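Acetyl-CoA hydrolase/transferase family protein (Porphyromonas gingivalis, PDB 2NVV) probably transfers coenzyme A between acetyl-CoA and a carboxylate or hydrolyses acetyl-CoA, and binds zinc. Local coordinates at residues S418-I423 / D430-N435. Residues are numbered along the deposited sequence; the frame is centred on the assembly and turned at random.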
loop_
_atom_site.group_PDB
_atom_site.type_symbol
_atom_site.label_atom_id
_atom_site.label_comp_id
_atom_site.label_asym_id
_atom_site.label_seq_id
_atom_site.Cartn_x
_atom_site.Cartn_y
_atom_site.Cartn_z
ATOM N N SER A 418 -5.839 -3.152 4.299
ATOM C CA SER A 418 -6.194 -2.135 3.328
ATOM C C SER A 418 -7.639 -2.177 2.876
ATOM O O SER A 418 -8.199 -1.151 2.510
ATOM C CB SER A 418 -5.272 -2.249 2.107
ATOM O OG SER A 418 -3.920 -2.011 2.453
ATOM N N VAL A 419 -8.241 -3.359 2.891
ATOM C CA VAL A 419 -9.627 -3.509 2.467
ATOM C C VAL A 419 -10.573 -3.152 3.619
ATOM O O VAL A 419 -10.597 -3.826 4.651
ATOM C CB VAL A 419 -9.891 -4.950 2.000
ATOM C CG1 VAL A 419 -11.261 -5.042 1.374
ATOM C CG2 VAL A 419 -8.814 -5.379 1.014
ATOM N N LYS A 420 -11.356 -2.097 3.436
ATOM C CA LYS A 420 -12.279 -1.642 4.476
ATOM C C LYS A 420 -13.715 -2.128 4.349
ATOM O O LYS A 420 -14.378 -2.391 5.359
ATOM C CB LYS A 420 -12.282 -0.116 4.533
ATOM C CG LYS A 420 -10.892 0.502 4.632
ATOM C CD LYS A 420 -10.108 -0.064 5.796
ATOM C CE LYS A 420 -8.707 0.525 5.865
ATOM N NZ LYS A 420 -7.969 -0.012 7.036
ATOM N N VAL A 421 -14.201 -2.244 3.117
ATOM C CA VAL A 421 -15.572 -2.680 2.887
ATOM C C VAL A 421 -15.701 -3.573 1.659
ATOM O O VAL A 421 -15.034 -3.345 0.648
ATOM C CB VAL A 421 -16.493 -1.475 2.679
ATOM C CG1 VAL A 421 -17.926 -1.929 2.544
ATOM C CG2 VAL A 421 -16.328 -0.494 3.830
ATOM N N ILE A 422 -16.557 -4.588 1.756
ATOM C CA ILE A 422 -16.804 -5.504 0.643
ATOM C C ILE A 422 -18.315 -5.539 0.389
ATOM O O ILE A 422 -19.117 -5.580 1.325
ATOM C CB ILE A 422 -16.299 -6.925 0.954
ATOM C CG1 ILE A 422 -14.801 -6.897 1.242
ATOM C CG2 ILE A 422 -16.558 -7.832 -0.224
ATOM C CD1 ILE A 422 -14.215 -8.257 1.574
ATOM N N ILE A 423 -18.703 -5.525 -0.881
ATOM C CA ILE A 423 -20.113 -5.525 -1.226
ATOM C C ILE A 423 -20.496 -6.428 -2.406
ATOM O O ILE A 423 -19.905 -6.351 -3.483
ATOM C CB ILE A 423 -20.563 -4.088 -1.566
ATOM C CG1 ILE A 423 -20.376 -3.188 -0.354
ATOM C CG2 ILE A 423 -22.014 -4.082 -2.029
ATOM C CD1 ILE A 423 -20.574 -1.717 -0.642
ATOM N N ASP A 430 -18.900 -4.266 6.336
ATOM C CA ASP A 430 -17.991 -3.225 6.786
ATOM C C ASP A 430 -16.970 -3.928 7.669
ATOM O O ASP A 430 -17.297 -4.423 8.749
ATOM C CB ASP A 430 -18.742 -2.172 7.593
ATOM C CG ASP A 430 -17.975 -0.879 7.705
ATOM O OD1 ASP A 430 -16.729 -0.933 7.781
ATOM O OD2 ASP A 430 -18.618 0.190 7.730
ATOM N N LEU A 431 -15.731 -3.961 7.201
ATOM C CA LEU A 431 -14.659 -4.648 7.901
ATOM C C LEU A 431 -13.928 -3.843 8.968
ATOM O O LEU A 431 -13.154 -4.402 9.746
ATOM C CB LEU A 431 -13.650 -5.158 6.869
ATOM C CG LEU A 431 -13.945 -6.444 6.082
ATOM C CD1 LEU A 431 -15.422 -6.626 5.859
ATOM C CD2 LEU A 431 -13.186 -6.413 4.780
ATOM N N ARG A 432 -14.178 -2.541 9.012
ATOM C CA ARG A 432 -13.497 -1.676 9.977
ATOM C C ARG A 432 -13.745 -2.003 11.440
ATOM O O ARG A 432 -14.866 -2.264 11.856
ATOM C CB ARG A 432 -13.847 -0.208 9.704
ATOM C CG ARG A 432 -13.219 0.339 8.426
ATOM C CD ARG A 432 -13.823 1.664 8.037
ATOM N NE ARG A 432 -15.246 1.530 7.743
ATOM C CZ ARG A 432 -16.034 2.532 7.368
ATOM N NH1 ARG A 432 -17.309 2.300 7.127
ATOM N NH2 ARG A 432 -15.549 3.759 7.231
ATOM N N GLY A 433 -12.667 -2.005 12.213
ATOM C CA GLY A 433 -12.770 -2.280 13.633
ATOM C C GLY A 433 -12.987 -3.726 13.993
ATOM O O GLY A 433 -13.329 -4.030 15.134
ATOM N N LYS A 434 -12.771 -4.624 13.039
ATOM C CA LYS A 434 -12.978 -6.048 13.288
ATOM C C LYS A 434 -11.729 -6.890 13.127
ATOM O O LYS A 434 -10.874 -6.594 12.292
ATOM C CB LYS A 434 -14.070 -6.579 12.355
ATOM C CG LYS A 434 -15.446 -6.116 12.754
ATOM C CD LYS A 434 -16.484 -6.405 11.691
ATOM C CE LYS A 434 -17.867 -5.986 12.198
ATOM N NZ LYS A 434 -18.906 -6.033 11.141
ATOM N N ASN A 435 -11.619 -7.931 13.939
ATOM C CA ASN A 435 -10.474 -8.824 13.857
ATOM C C ASN A 435 -10.815 -9.859 12.785
ATOM O O ASN A 435 -11.896 -9.797 12.194
ATOM C CB ASN A 435 -10.201 -9.492 15.220
ATOM C CG ASN A 435 -11.287 -10.459 15.636
ATOM O OD1 ASN A 435 -11.176 -11.111 16.664
ATOM N ND2 ASN A 435 -12.337 -10.558 14.839
#
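Leu431 meets segment 418-423 with both its backbone and its side chain. Leu431 N donates to Lys420 O at 2.8 Å, with an N-H...O angle of 148°. With CG anti to the carbonyl carbon (chi1 -79°), the leucine carries its CD2 methyl in among Val419 and Ile422. Leu431 CD2 lies 3.8 Å from Ile422 CD1 and 4.1 Å from Val419 CG1; the valine runs alongside the leucine and points the same way. One residue on, the aliphatic part of Arg432 crosses Lys420 at about a right angle, Arg432 CG 4.0 Å from Lys420 CB. On the face carrying Val421 and Asp430, Val421 CG2 approaches Asp430 OD1.

Val421 and Asp430 form a non-hydrogen-bonded antiparallel pair, part of a beta hairpin made by strands 421-424 and 427-430. Strand 427-430 lies at one edge, within this chain, of the five-stranded mixed sheet in the C-terminal part of the chain. Past it the backbone makes a type II turn from Leu431 to Lys434, with Gly433 at positive phi, and Asn435 takes the N-cap position of helix 436-446.

Asp430, the last residue of strand 427-430, gathers three bonds from Arg432. Asp430 OD1 accepts from Arg432 N at 3.3 Å, closing an Asx turn, and from Arg432 NE at 2.9 Å through its syn lone pair, while Asp430 OD2 takes Arg432 NH1 at 2.6 Å. This side-on, two-nitrogen grip sets the carboxylate at the guanidinium edge, and a bend at chi3 (-63°) turns the arginine back to it. Arg432 NH1 also pairs with Glu242, and Phe116 of the second subunit makes a cation-pi contact with Arg432. Beyond Leu431, Ile443 of helix 436-446 packs against both Leu431 and Ile422; Lys420 NZ hydrogen-bonds to the backbone O of His417, a zinc ligand.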